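Local atomic coordinates of flagellar basal body protein (Helicobacter pylori, PDB entry 5NPY), a protein that probably builds the flagellar hook, the curved tubular joint that couples the rotary motor of the bacterial flagellum to its long filament. Residues D112-K117 / S539-L544; T184-L189 / K474-F479; V193-N198 / Y446-S451; Y371-E376 / S402-P407; E485-I490 / G550-G555. One frame throughout, in Å; residues are numbered along the deposited sequence.

Contact 1: D112-K117 / S539-L544; sequences DGFSKK and SGNPIL
Gly113 and Asn541 mark the closest approach of the two backbones, their CA atoms 5.6 Å apart. No strand pairing joins the segments: strand 114-116 is bonded through Ser115 to Thr108, and strand 543-544 through Ile543 to Ala509, so the contact is a side-chain meeting between the start of one strand and the loop leading into another. The aromatic part is a CH-pi contact. Pro542 CD sits over one face of the Phe114 ring, 4.1 Å from its centroid and displaced toward the rim near CD2. The Phe114 side chain meets the proline ring at about a right angle. With chi1 at 59°, CG of Phe114 stands between its backbone N and carbonyl carbon, which swings the ring toward Pro542. The amide of Asn541 reaches past the aromatic group, its OD1 3.8 Å from Phe114 CE2 and the two planes 61° apart. Its ND2 heads the other way, coming 3.6 Å from Gly113 CA. Beyond the pair, Phe114 also touches Met526, and Pro542 rests on Ile109 of strand 107-109. The Phe114-Pro542 part is thus dispersion and CH-pi packing at the protein surface, with the Asn541 amide beside the backbone of Asp112 and Gly113.

Contact 2: T184-L189 / K474-F479; sequences TYQPVL and KPRGIF
An antiparallel beta pairing, broken in the middle, joins strand 184-185 and the residues after it to the start of strand 477-484, at the place where the chain passes between two parts of the elongated fold. Its regular end is the hydrogen-bonded pair Tyr185 and Gly477: Tyr185 N donates to Gly477 O at 2.9 Å, while the return bond from Gly477 N is weak. Farther along, Val188 and Lys474 form a single bridge with bonds in both directions, Val188 N to Lys474 O (2.9 Å) and Lys474 N to Val188 O (3.0 Å). Pro187 and Pro475, which have no N-H to give, lie between the two bonded pairs. On one side, the edge of the Tyr185 ring meets the lysine stem, with CE2 3.6 Å from Lys474 CB. Lys474 CD passes the phenol oxygen, and Lys474 CG lies alongside Val188 CG2 at 3.6 Å. Phe494 meets the Tyr185 ring edge-to-face, and the hydroxyl bonds weakly to Ser159 and Glu500. On the other side Arg476 doubles back, bent at chi2 and chi3, and lays its guanidinium beside Gln186, amide and guanidinium planes 69° apart. Gln186 OE1 sits over a guanidinium face, 2.9 Å from Arg476 NH2 but at a poor angle, and makes no hydrogen bond with it. Pro187 CD lies over the same face, 4.0 Å from Arg476 CZ.

Contact 3: V193-N198 / Y446-S451; sequences VGISVN and YSLDKS
Val193 and Gly194 pair in parallel with Tyr446 and Ser447 inside a four-stranded mixed sheet, strand 192-198 lying between 442-447 and 465-471. Two straight bonds fix the register: Ser447 N gives to Val193 O at 2.8 Å, and Ile195 N to Ser447 O at 3.0 Å, each donor nearly along the C=O axis. The tight side carries Val193, Ile195, Tyr446 and Leu448 and packs against strand 370-381, with Leu373 touching both Val193 and Tyr446, and Tyr377 touching Ile195. Here CG1 of Val193 meets the Tyr446 ring at CD2 (3.9 Å), and Val193 O lies in the ring plane at its edge. Ile195 holds CG1 between backbone N and carbonyl carbon, chi1 62°, which carries CD1 toward the second segment. That methyl fits between the tyrosine, CZ at 4.2 Å, and Leu448 CD2 at 3.8 Å, the leucine lying alongside and pointing the same way.

The reverse side is polar, and its outer rim is open where the Lys450 side chain turns away to an exposed position. Past Ser447 the second chain leaves the strand and loops over Gly194 so closely, Lys450 O 3.3 Å from Gly194 C, that a CB there would clash with this oxygen. Ser196 OG and Ser451 OG are hydrogen-bonded at 2.7 Å, either being able to donate, though the place of the latter is less sure, and Ser196 OG is also bonded to Glu468 O. At the strand end a water bridges the segments, donating to Val193 O and lying 3.1 Å from Ser447 OG.

Contact 4: Y371-E376 / S402-P407; sequences YLLQSE and SYIVDP
Ser375 OG is gripped from two strands, hydrogen-bonded to Ser402 OG at 2.9 Å, where either could donate, and to Tyr446 OH beyond the pair. These serines form a non-hydrogen-bonded pair in the antiparallel pairing of strands 370-381 and 396-406, on the face that Leu373 and Ile404 share. That face turns to strand 435-439, where Leu437 meets Leu373 and Phe439 meets Ile404. The backbone bonds run in both directions at Leu372 and Val405 and again at Gln374 and Tyr403, the shortest being Gln374 N to Tyr403 O at 2.8 Å.

On the other face Tyr403, chi1 49°, folds its ring over the neighbouring strand, and Gln374 O comes over one face of it. The phenol OH donates to Glu376 OE1 at 2.9 Å, from above the carboxylate plane, while that oxygen stays in the plane of the ring at its edge. The carboxylate and ring planes stand 79° apart. Glu376 OE2 is taken by Tyr356 OH. The extended Gln374 chain passes across Val405 at about a right angle, CD 3.4 Å from CG1. Leu372 CD1 packs next, 4.0 Å from Val405 CG2 and 3.8 Å from Pro407 CB. Two phenols on the Glu376 carboxylate would spread its charge and probably favour the ionised form, while the buried hydroxyls of Ser375 and Ser402, with Tyr446 OH, satisfy one another on the face of Leu373 and Ile404.

Contact 5: E485-I490 / G550-G555; sequences EENGVI and GKLKFG
Leu552 points its CB at the turn formed by Glu485-Gly488, and from there the side chain runs into the backbone of Asn487. Its chi1 of -78° sets CG beside its own backbone N, where it comes 4.0 Å from Asn487 O. From CG the branch ending in CD1 does the main touching: this methyl lies 3.5 Å from Asn487 CA. It lies as close to the carbonyl oxygen of the same residue, and Glu486 O follows at 3.7 Å. Leu552 is buried and also packs on Trp546.

The receiving element is a type I beta turn between strands 477-484 and 489-494, a beta hairpin. The turn is closed by Gly488 N to Glu485 O at 2.9 Å, and Glu485 N to Val489 O spans its base. Gly488 takes a positive phi of 79°, where a side chain would press on the preceding carbonyl oxygen. The Asn487 side chain reaches over toward the loop that runs from Gly550 to Leu552, its CG 4.0 Å from Leu552 N; the orientation of its amide is doubtful. Arg504 of strand 499-509 bonds weakly to both segments, at Asn487 O and Gly550 O. Lys551 is bound within its own loop, by a salt bridge from NZ to Glu549. The contact thus places an apolar methyl among backbone carbonyls, while Arg504 links hairpin and loop by weak bonds to one carbonyl oxygen of each.

Overall arrangement
From the N terminus, 112-117 opens contact 1, 184-189 contact 2, 193-198 contact 3 and 371-376 contact 4. Contact 4 closes first, at 402-407, then contact 3 at 446-451 and contact 2 at 474-479, so these three are nested in one another and all inside contact 1. Contact 5 opens at 485-490, before 539-544 closes contact 1, and ends at 550-555; the two therefore cross. They also touch, through Ile543 with Lys553 and Phe554. Contact 3 lies in the four-stranded mixed sheet and contact 4 in the larger antiparallel one, and they meet through Tyr446 with Ser375 and Leu373, whereas contact 2 lies where the chain passes between that region and the end holding contacts 1 and 5.

Contact 1: D112-K117 / S539-L544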
# COMPACT_ATOMS: atom_id res chain seq x y z
N ASP A 112 18.30 -40.40 3.37
CA ASP A 112 19.10 -41.60 3.39
C ASP A 112 20.47 -41.19 3.89
O ASP A 112 20.64 -40.97 5.07
CB ASP A 112 19.21 -42.20 2.00
CG ASP A 112 19.00 -41.19 0.92
OD1 ASP A 112 19.72 -41.25 -0.07
OD2 ASP A 112 18.17 -40.31 1.12
N GLY A 113 21.19 -40.58 3.46
CA GLY A 113 22.51 -40.15 3.83
C GLY A 113 22.70 -38.67 3.89
O GLY A 113 21.82 -37.95 4.27
N PHE A 114 24.15 -38.68 3.07
CA PHE A 114 24.52 -37.28 3.10
C PHE A 114 25.82 -37.10 2.36
O PHE A 114 26.57 -38.04 2.22
CB PHE A 114 24.79 -36.85 4.54
CG PHE A 114 25.86 -37.63 5.20
CD1 PHE A 114 27.02 -37.03 5.59
CD2 PHE A 114 25.71 -38.97 5.44
CE1 PHE A 114 28.01 -37.75 6.20
CE2 PHE A 114 26.69 -39.70 6.05
CZ PHE A 114 27.84 -39.08 6.43
N SER A 115 26.10 -35.89 1.92
CA SER A 115 27.31 -35.59 1.19
C SER A 115 28.17 -34.58 1.90
O SER A 115 27.68 -33.85 2.72
CB SER A 115 26.96 -35.07 -0.17
OG SER A 115 26.66 -36.14 -0.99
N LYS A 116 29.45 -34.51 1.55
CA LYS A 116 30.35 -33.61 2.23
C LYS A 116 31.57 -33.15 1.45
O LYS A 116 31.90 -33.74 0.46
CB LYS A 116 30.89 -34.37 3.42
CG LYS A 116 31.01 -33.58 4.68
CD LYS A 116 30.89 -34.53 5.85
CE LYS A 116 32.24 -34.90 6.45
NZ LYS A 116 33.34 -35.05 5.46
N LYS A 117 32.23 -32.09 1.91
CA LYS A 117 33.47 -31.64 1.31
C LYS A 117 34.78 -32.09 1.96
O LYS A 117 35.58 -32.79 1.35
CB LYS A 117 33.63 -30.13 1.41
CG LYS A 117 32.76 -29.49 2.46
CD LYS A 117 33.54 -28.76 3.53
CE LYS A 117 33.01 -29.04 4.92
NZ LYS A 117 31.81 -29.90 4.93
N SER A 539 26.61 -44.44 14.08
CA SER A 539 25.65 -43.60 14.78
C SER A 539 24.35 -43.45 14.01
O SER A 539 23.47 -42.69 14.42
CB SER A 539 26.26 -42.23 15.05
OG SER A 539 26.71 -41.63 13.84
N GLY A 540 24.20 -44.17 12.89
CA GLY A 540 23.15 -43.88 11.95
C GLY A 540 23.49 -42.63 11.16
O GLY A 540 24.45 -41.93 11.49
N ASN A 541 22.72 -42.34 10.12
CA ASN A 541 22.94 -41.14 9.34
C ASN A 541 22.46 -39.91 10.11
O ASN A 541 21.58 -40.01 10.97
CB ASN A 541 22.20 -41.22 8.00
CG ASN A 541 22.87 -42.17 7.04
OD1 ASN A 541 24.08 -42.33 7.07
ND2 ASN A 541 22.08 -42.80 6.19
N PRO A 542 23.03 -38.73 9.82
CA PRO A 542 22.67 -37.54 10.59
C PRO A 542 21.25 -37.11 10.27
O PRO A 542 20.83 -37.13 9.11
CB PRO A 542 23.70 -36.50 10.15
CG PRO A 542 24.03 -36.91 8.75
CD PRO A 542 24.00 -38.42 8.75
N ILE A 543 20.52 -36.75 11.31
CA ILE A 543 19.13 -36.33 11.18
C ILE A 543 19.08 -34.81 11.27
O ILE A 543 19.46 -34.23 12.29
CB ILE A 543 18.25 -36.99 12.25
CG1 ILE A 543 18.52 -38.50 12.31
CG2 ILE A 543 16.77 -36.70 12.00
CD1 ILE A 543 18.08 -39.14 13.62
N LEU A 544 18.62 -34.17 10.19
CA LEU A 544 18.48 -32.72 10.16
C LEU A 544 17.66 -32.26 11.35
O LEU A 544 16.61 -32.84 11.66
CB LEU A 544 17.81 -32.29 8.86
CG LEU A 544 18.12 -30.91 8.26
CD1 LEU A 544 19.57 -30.85 7.84
CD2 LEU A 544 17.21 -30.63 7.08

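Contact 2: T184-L189 / K474-F479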
# COMPACT_ATOMS: atom_id res chain seq x y z
N THR A 184 25.69 -2.56 7.50
CA THR A 184 24.66 -1.61 7.11
C THR A 184 23.57 -2.33 6.34
O THR A 184 23.72 -3.47 5.89
CB THR A 184 25.24 -0.46 6.27
OG1 THR A 184 25.91 -0.97 5.11
CG2 THR A 184 26.20 0.40 7.11
N TYR A 185 22.43 -1.66 6.20
CA TYR A 185 21.31 -2.14 5.41
C TYR A 185 21.24 -1.31 4.14
O TYR A 185 21.01 -0.10 4.21
CB TYR A 185 20.00 -2.01 6.19
CG TYR A 185 18.83 -2.62 5.48
CD1 TYR A 185 18.45 -3.93 5.75
CD2 TYR A 185 18.11 -1.91 4.54
CE1 TYR A 185 17.38 -4.50 5.12
CE2 TYR A 185 17.04 -2.48 3.89
CZ TYR A 185 16.68 -3.78 4.18
OH TYR A 185 15.62 -4.37 3.56
N GLN A 186 21.43 -1.95 2.99
CA GLN A 186 21.42 -1.18 1.75
C GLN A 186 19.99 -0.72 1.47
O GLN A 186 19.05 -1.51 1.61
CB GLN A 186 21.98 -1.96 0.56
CG GLN A 186 23.51 -2.19 0.58
CD GLN A 186 24.35 -0.93 0.48
OE1 GLN A 186 23.95 0.16 0.91
NE2 GLN A 186 25.56 -1.07 -0.07
N PRO A 187 19.79 0.54 1.11
CA PRO A 187 18.45 0.98 0.73
C PRO A 187 18.03 0.34 -0.59
O PRO A 187 18.85 -0.22 -1.33
CB PRO A 187 18.59 2.50 0.61
CG PRO A 187 20.05 2.73 0.36
CD PRO A 187 20.75 1.66 1.13
N VAL A 188 16.73 0.39 -0.85
CA VAL A 188 16.12 -0.19 -2.04
C VAL A 188 15.27 0.87 -2.73
O VAL A 188 14.50 1.60 -2.08
CB VAL A 188 15.26 -1.43 -1.71
CG1 VAL A 188 14.73 -2.08 -3.00
CG2 VAL A 188 16.05 -2.43 -0.90
N LEU A 189 15.40 0.97 -4.05
CA LEU A 189 14.56 1.88 -4.81
C LEU A 189 13.13 1.35 -4.88
O LEU A 189 12.90 0.17 -5.15
CB LEU A 189 15.13 2.07 -6.22
CG LEU A 189 14.24 2.80 -7.23
CD1 LEU A 189 13.91 4.19 -6.72
CD2 LEU A 189 14.93 2.86 -8.60
N LYS A 474 13.13 0.62 0.40
CA LYS A 474 13.64 0.54 1.78
C LYS A 474 14.62 1.67 2.01
O LYS A 474 15.39 2.02 1.10
CB LYS A 474 14.35 -0.80 2.09
CG LYS A 474 13.60 -2.07 1.73
CD LYS A 474 12.77 -2.60 2.87
CE LYS A 474 11.62 -3.46 2.35
NZ LYS A 474 10.47 -2.63 1.83
N PRO A 475 14.64 2.25 3.20
CA PRO A 475 15.64 3.28 3.52
C PRO A 475 16.92 2.70 4.10
O PRO A 475 16.98 1.56 4.58
CB PRO A 475 14.91 4.15 4.56
CG PRO A 475 13.97 3.20 5.24
CD PRO A 475 13.58 2.16 4.23
N ARG A 476 17.97 3.53 4.04
CA ARG A 476 19.24 3.23 4.68
C ARG A 476 19.03 2.87 6.15
O ARG A 476 18.13 3.39 6.82
CB ARG A 476 20.16 4.45 4.52
CG ARG A 476 21.65 4.18 4.66
CD ARG A 476 22.35 4.11 3.31
NE ARG A 476 23.49 3.19 3.35
CZ ARG A 476 24.32 2.96 2.33
NH1 ARG A 476 24.15 3.59 1.17
NH2 ARG A 476 25.33 2.11 2.47
N GLY A 477 19.84 1.94 6.66
CA GLY A 477 19.80 1.61 8.08
C GLY A 477 21.15 1.19 8.61
O GLY A 477 22.02 0.73 7.87
N ILE A 478 21.32 1.37 9.93
CA ILE A 478 22.50 0.88 10.64
C ILE A 478 22.08 -0.33 11.45
O ILE A 478 20.92 -0.46 11.84
CB ILE A 478 23.13 1.95 11.56
CG1 ILE A 478 22.13 2.37 12.65
CG2 ILE A 478 23.58 3.15 10.75
CD1 ILE A 478 22.64 2.34 14.07
N PHE A 479 23.04 -1.23 11.70
CA PHE A 479 22.75 -2.38 12.54
C PHE A 479 22.36 -1.92 13.94
O PHE A 479 22.95 -0.98 14.49
CB PHE A 479 23.94 -3.33 12.63
CG PHE A 479 23.74 -4.45 13.62
CD1 PHE A 479 22.93 -5.53 13.31
CD2 PHE A 479 24.33 -4.40 14.88
CE1 PHE A 479 22.72 -6.56 14.22
CE2 PHE A 479 24.12 -5.42 15.80
CZ PHE A 479 23.32 -6.50 15.47

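Contact 3: V193-N198 / Y446-S451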
# COMPACT_ATOMS: atom_id res chain seq x y z
N VAL A 193 4.30 0.19 -5.83
CA VAL A 193 3.52 0.65 -4.69
C VAL A 193 2.06 0.25 -4.88
O VAL A 193 1.46 0.57 -5.92
CB VAL A 193 3.64 2.17 -4.50
CG1 VAL A 193 2.77 2.66 -3.34
CG2 VAL A 193 5.12 2.56 -4.31
N GLY A 194 1.51 -0.47 -3.91
CA GLY A 194 0.10 -0.83 -3.88
C GLY A 194 -0.57 -0.39 -2.58
O GLY A 194 -0.16 -0.81 -1.49
N ILE A 195 -1.57 0.47 -2.66
CA ILE A 195 -2.22 0.98 -1.44
C ILE A 195 -3.63 0.42 -1.35
O ILE A 195 -4.31 0.17 -2.36
CB ILE A 195 -2.25 2.52 -1.35
CG1 ILE A 195 -3.06 3.12 -2.50
CG2 ILE A 195 -0.83 3.08 -1.25
CD1 ILE A 195 -3.35 4.61 -2.36
N SER A 196 -4.05 0.18 -0.13
CA SER A 196 -5.45 -0.08 0.19
C SER A 196 -5.97 1.16 0.90
O SER A 196 -5.40 1.57 1.91
CB SER A 196 -5.62 -1.34 1.04
OG SER A 196 -4.59 -1.52 2.02
N VAL A 197 -7.01 1.76 0.34
CA VAL A 197 -7.64 2.97 0.85
C VAL A 197 -9.14 2.78 0.79
O VAL A 197 -9.68 2.21 -0.17
CB VAL A 197 -7.20 4.23 0.05
CG1 VAL A 197 -7.53 4.09 -1.45
CG2 VAL A 197 -7.84 5.45 0.59
N ASN A 198 -9.83 3.25 1.81
CA ASN A 198 -11.28 3.31 1.76
C ASN A 198 -11.64 4.75 1.44
O ASN A 198 -11.04 5.67 2.00
CB ASN A 198 -11.90 2.84 3.07
CG ASN A 198 -13.40 2.86 3.01
OD1 ASN A 198 -13.99 1.94 2.44
ND2 ASN A 198 -14.02 3.86 3.62
N TYR A 446 2.27 2.00 -9.88
CA TYR A 446 1.43 2.43 -8.75
C TYR A 446 0.03 1.86 -8.92
O TYR A 446 -0.60 2.07 -9.96
CB TYR A 446 1.38 3.96 -8.68
CG TYR A 446 0.65 4.58 -7.49
CD1 TYR A 446 0.13 5.84 -7.58
CD2 TYR A 446 0.57 3.95 -6.25
CE1 TYR A 446 -0.51 6.44 -6.53
CE2 TYR A 446 -0.06 4.56 -5.19
CZ TYR A 446 -0.60 5.81 -5.34
OH TYR A 446 -1.25 6.45 -4.31
N SER A 447 -0.45 1.12 -7.91
CA SER A 447 -1.78 0.50 -7.93
C SER A 447 -2.61 1.02 -6.77
O SER A 447 -2.19 0.94 -5.60
CB SER A 447 -1.71 -1.04 -7.85
OG SER A 447 -1.01 -1.60 -8.96
N LEU A 448 -3.78 1.55 -7.09
CA LEU A 448 -4.65 2.18 -6.11
C LEU A 448 -5.61 1.20 -5.43
O LEU A 448 -6.39 1.63 -4.58
CB LEU A 448 -5.46 3.28 -6.78
CG LEU A 448 -4.59 4.43 -7.29
CD1 LEU A 448 -5.41 5.37 -8.13
CD2 LEU A 448 -3.90 5.21 -6.12
N ASP A 449 -5.58 -0.09 -5.77
CA ASP A 449 -6.77 -0.89 -5.55
C ASP A 449 -6.61 -1.96 -4.49
O ASP A 449 -7.62 -2.55 -4.10
CB ASP A 449 -7.25 -1.55 -6.86
CG ASP A 449 -6.25 -2.54 -7.43
OD1 ASP A 449 -6.69 -3.56 -7.99
OD2 ASP A 449 -5.02 -2.29 -7.31
N LYS A 450 -5.39 -2.25 -4.06
CA LYS A 450 -5.13 -3.17 -2.96
C LYS A 450 -3.65 -3.10 -2.63
O LYS A 450 -2.82 -2.68 -3.46
CB LYS A 450 -5.51 -4.61 -3.30
CG LYS A 450 -4.55 -5.28 -4.32
CD LYS A 450 -5.05 -6.70 -4.68
CE LYS A 450 -4.12 -7.39 -5.67
NZ LYS A 450 -4.18 -6.79 -7.03
N SER A 451 -3.33 -3.55 -1.42
CA SER A 451 -1.98 -3.78 -0.91
C SER A 451 -1.85 -5.28 -0.61
O SER A 451 -2.70 -6.08 -1.00
CB SER A 451 -1.74 -2.95 0.36
OG SER A 451 -2.66 -3.34 1.38
O HOH W 1 1.94 -1.64 -8.04

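Contact 4: Y371-E376 / S402-P407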
# COMPACT_ATOMS: atom_id res chain seq x y z
N TYR A 371 10.95 10.33 -0.60
CA TYR A 371 10.03 11.14 -1.39
C TYR A 371 8.61 10.74 -1.01
O TYR A 371 8.38 9.72 -0.35
CB TYR A 371 10.29 10.94 -2.88
CG TYR A 371 11.57 11.58 -3.37
CD1 TYR A 371 11.54 12.79 -4.05
CD2 TYR A 371 12.80 10.97 -3.15
CE1 TYR A 371 12.71 13.39 -4.50
CE2 TYR A 371 13.98 11.56 -3.60
CZ TYR A 371 13.92 12.77 -4.28
OH TYR A 371 15.07 13.38 -4.73
N LEU A 372 7.64 11.55 -1.41
CA LEU A 372 6.26 11.41 -0.94
C LEU A 372 5.32 11.15 -2.12
O LEU A 372 5.08 12.05 -2.93
CB LEU A 372 5.85 12.64 -0.14
CG LEU A 372 6.61 12.95 1.16
CD1 LEU A 372 6.14 14.30 1.69
CD2 LEU A 372 6.45 11.86 2.25
N LEU A 373 4.79 9.94 -2.22
CA LEU A 373 3.87 9.59 -3.30
C LEU A 373 2.47 10.04 -2.88
O LEU A 373 1.82 9.43 -2.02
CB LEU A 373 3.96 8.10 -3.61
CG LEU A 373 2.99 7.50 -4.67
CD1 LEU A 373 2.79 8.45 -5.80
CD2 LEU A 373 3.46 6.20 -5.24
N GLN A 374 2.00 11.15 -3.47
CA GLN A 374 0.74 11.75 -3.05
C GLN A 374 -0.36 11.47 -4.06
O GLN A 374 -0.11 11.31 -5.26
CB GLN A 374 0.89 13.25 -2.81
CG GLN A 374 1.83 13.54 -1.64
CD GLN A 374 1.84 14.98 -1.19
OE1 GLN A 374 1.15 15.83 -1.75
NE2 GLN A 374 2.64 15.27 -0.17
N SER A 375 -1.58 11.37 -3.54
CA SER A 375 -2.78 11.15 -4.34
C SER A 375 -3.88 12.02 -3.78
O SER A 375 -4.09 12.03 -2.57
CB SER A 375 -3.26 9.70 -4.30
OG SER A 375 -2.46 8.88 -5.12
N GLU A 376 -4.58 12.72 -4.66
CA GLU A 376 -5.78 13.45 -4.31
C GLU A 376 -6.96 12.90 -5.12
O GLU A 376 -6.83 12.63 -6.31
CB GLU A 376 -5.59 14.92 -4.60
CG GLU A 376 -4.28 15.50 -4.10
CD GLU A 376 -4.28 17.00 -4.29
OE1 GLU A 376 -3.53 17.50 -5.15
OE2 GLU A 376 -5.11 17.67 -3.64
N SER A 402 -2.27 11.79 -9.16
CA SER A 402 -1.13 11.28 -8.40
C SER A 402 0.20 11.86 -8.91
O SER A 402 0.41 12.03 -10.12
CB SER A 402 -1.06 9.76 -8.45
OG SER A 402 -2.27 9.14 -8.03
N TYR A 403 1.12 12.11 -7.97
CA TYR A 403 2.42 12.72 -8.25
C TYR A 403 3.33 12.47 -7.06
O TYR A 403 2.88 12.00 -6.00
CB TYR A 403 2.29 14.22 -8.55
CG TYR A 403 1.46 14.93 -7.50
CD1 TYR A 403 2.06 15.50 -6.38
CD2 TYR A 403 0.07 15.01 -7.62
CE1 TYR A 403 1.30 16.14 -5.40
CE2 TYR A 403 -0.70 15.64 -6.62
CZ TYR A 403 -0.06 16.21 -5.52
OH TYR A 403 -0.78 16.84 -4.54
N ILE A 404 4.61 12.82 -7.23
CA ILE A 404 5.65 12.60 -6.23
C ILE A 404 6.24 13.95 -5.82
O ILE A 404 6.67 14.73 -6.68
CB ILE A 404 6.76 11.68 -6.77
CG1 ILE A 404 6.19 10.31 -7.10
CG2 ILE A 404 7.89 11.57 -5.77
CD1 ILE A 404 7.21 9.38 -7.73
N VAL A 405 6.27 14.22 -4.52
CA VAL A 405 6.78 15.50 -4.05
C VAL A 405 8.07 15.26 -3.27
O VAL A 405 8.21 14.26 -2.56
CB VAL A 405 5.75 16.29 -3.20
CG1 VAL A 405 4.36 15.72 -3.36
CG2 VAL A 405 6.17 16.41 -1.74
N ASP A 406 9.02 16.16 -3.45
CA ASP A 406 10.20 16.18 -2.62
C ASP A 406 9.83 16.77 -1.26
O ASP A 406 9.43 17.94 -1.20
CB ASP A 406 11.30 17.00 -3.29
CG ASP A 406 12.58 17.07 -2.47
OD1 ASP A 406 12.75 16.29 -1.51
OD2 ASP A 406 13.44 17.91 -2.80
N PRO A 407 9.91 16.01 -0.17
CA PRO A 407 9.59 16.59 1.14
C PRO A 407 10.53 17.71 1.52
O PRO A 407 10.17 18.54 2.37
CB PRO A 407 9.73 15.40 2.11
CG PRO A 407 10.73 14.51 1.45
CD PRO A 407 10.51 14.67 -0.05

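Contact 5: E485-I490 / G550-G555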
# COMPACT_ATOMS: atom_id res chain seq x y z
N GLU A 485 16.57 -16.91 17.97
CA GLU A 485 15.39 -17.56 18.53
C GLU A 485 15.75 -18.91 19.13
O GLU A 485 16.84 -19.46 18.91
CB GLU A 485 14.31 -17.75 17.46
CG GLU A 485 13.51 -16.50 17.21
CD GLU A 485 13.14 -15.81 18.51
OE1 GLU A 485 12.41 -16.42 19.32
OE2 GLU A 485 13.60 -14.66 18.72
N GLU A 486 14.81 -19.47 19.88
CA GLU A 486 14.98 -20.80 20.44
C GLU A 486 15.08 -21.88 19.36
O GLU A 486 15.41 -23.03 19.68
CB GLU A 486 13.84 -21.13 21.41
CG GLU A 486 13.82 -20.25 22.66
CD GLU A 486 12.97 -20.85 23.77
OE1 GLU A 486 13.30 -20.63 24.96
OE2 GLU A 486 11.98 -21.55 23.46
N ASN A 487 14.82 -21.53 18.10
CA ASN A 487 15.02 -22.43 16.97
C ASN A 487 16.34 -22.20 16.26
O ASN A 487 16.56 -22.78 15.20
CB ASN A 487 13.87 -22.28 15.98
CG ASN A 487 12.68 -23.12 16.37
OD1 ASN A 487 11.83 -23.41 15.54
ND2 ASN A 487 12.62 -23.53 17.63
N GLY A 488 17.22 -21.37 16.81
CA GLY A 488 18.49 -21.10 16.16
C GLY A 488 18.42 -20.12 15.02
O GLY A 488 19.46 -19.81 14.43
N VAL A 489 17.24 -19.59 14.71
CA VAL A 489 17.10 -18.66 13.60
C VAL A 489 17.67 -17.31 14.00
O VAL A 489 17.33 -16.76 15.06
CB VAL A 489 15.63 -18.55 13.18
CG1 VAL A 489 15.46 -17.50 12.09
CG2 VAL A 489 15.14 -19.91 12.68
N ILE A 490 18.55 -16.77 13.16
CA ILE A 490 19.34 -15.58 13.47
C ILE A 490 18.82 -14.43 12.62
O ILE A 490 18.93 -14.46 11.38
CB ILE A 490 20.84 -15.82 13.20
CG1 ILE A 490 21.32 -17.03 14.01
CG2 ILE A 490 21.67 -14.54 13.48
CD1 ILE A 490 22.77 -17.38 13.76
N GLY A 550 10.39 -26.03 9.89
CA GLY A 550 11.49 -25.23 10.34
C GLY A 550 11.50 -25.15 11.85
O GLY A 550 12.02 -24.22 12.41
N LYS A 551 10.91 -26.14 12.51
CA LYS A 551 10.86 -26.18 13.93
C LYS A 551 11.79 -27.28 14.33
O LYS A 551 11.72 -28.37 13.79
CB LYS A 551 9.45 -26.48 14.39
CG LYS A 551 9.26 -26.51 15.89
CD LYS A 551 7.80 -26.72 16.29
CE LYS A 551 7.19 -27.92 15.60
NZ LYS A 551 5.88 -27.62 15.01
N LEU A 552 12.67 -27.01 15.27
CA LEU A 552 13.61 -27.99 15.71
C LEU A 552 12.83 -29.13 16.32
O LEU A 552 11.91 -28.91 17.08
CB LEU A 552 14.57 -27.38 16.72
CG LEU A 552 15.70 -26.53 16.16
CD1 LEU A 552 16.30 -25.68 17.19
CD2 LEU A 552 16.72 -27.38 15.57
N LYS A 553 13.21 -30.34 16.00
CA LYS A 553 12.47 -31.49 16.49
C LYS A 553 12.80 -32.05 17.85
O LYS A 553 11.95 -32.52 18.53
CB LYS A 553 12.56 -32.60 15.49
CG LYS A 553 11.95 -32.31 14.21
CD LYS A 553 12.19 -33.44 13.27
CE LYS A 553 13.51 -33.32 12.63
NZ LYS A 553 13.87 -34.51 11.90
N PHE A 554 14.05 -31.97 18.23
CA PHE A 554 14.54 -32.57 19.44
C PHE A 554 15.08 -31.66 20.51
O PHE A 554 15.54 -32.13 21.52
CB PHE A 554 15.61 -33.57 19.04
CG PHE A 554 15.29 -34.33 17.80
CD1 PHE A 554 14.20 -35.14 17.74
CD2 PHE A 554 16.06 -34.20 16.67
CE1 PHE A 554 13.89 -35.82 16.60
CE2 PHE A 554 15.76 -34.88 15.53
CZ PHE A 554 14.67 -35.70 15.49
N GLY A 555 15.03 -30.37 20.32
CA GLY A 555 15.56 -29.50 21.32
C GLY A 555 15.26 -28.05 21.10
O GLY A 555 14.38 -27.70 20.35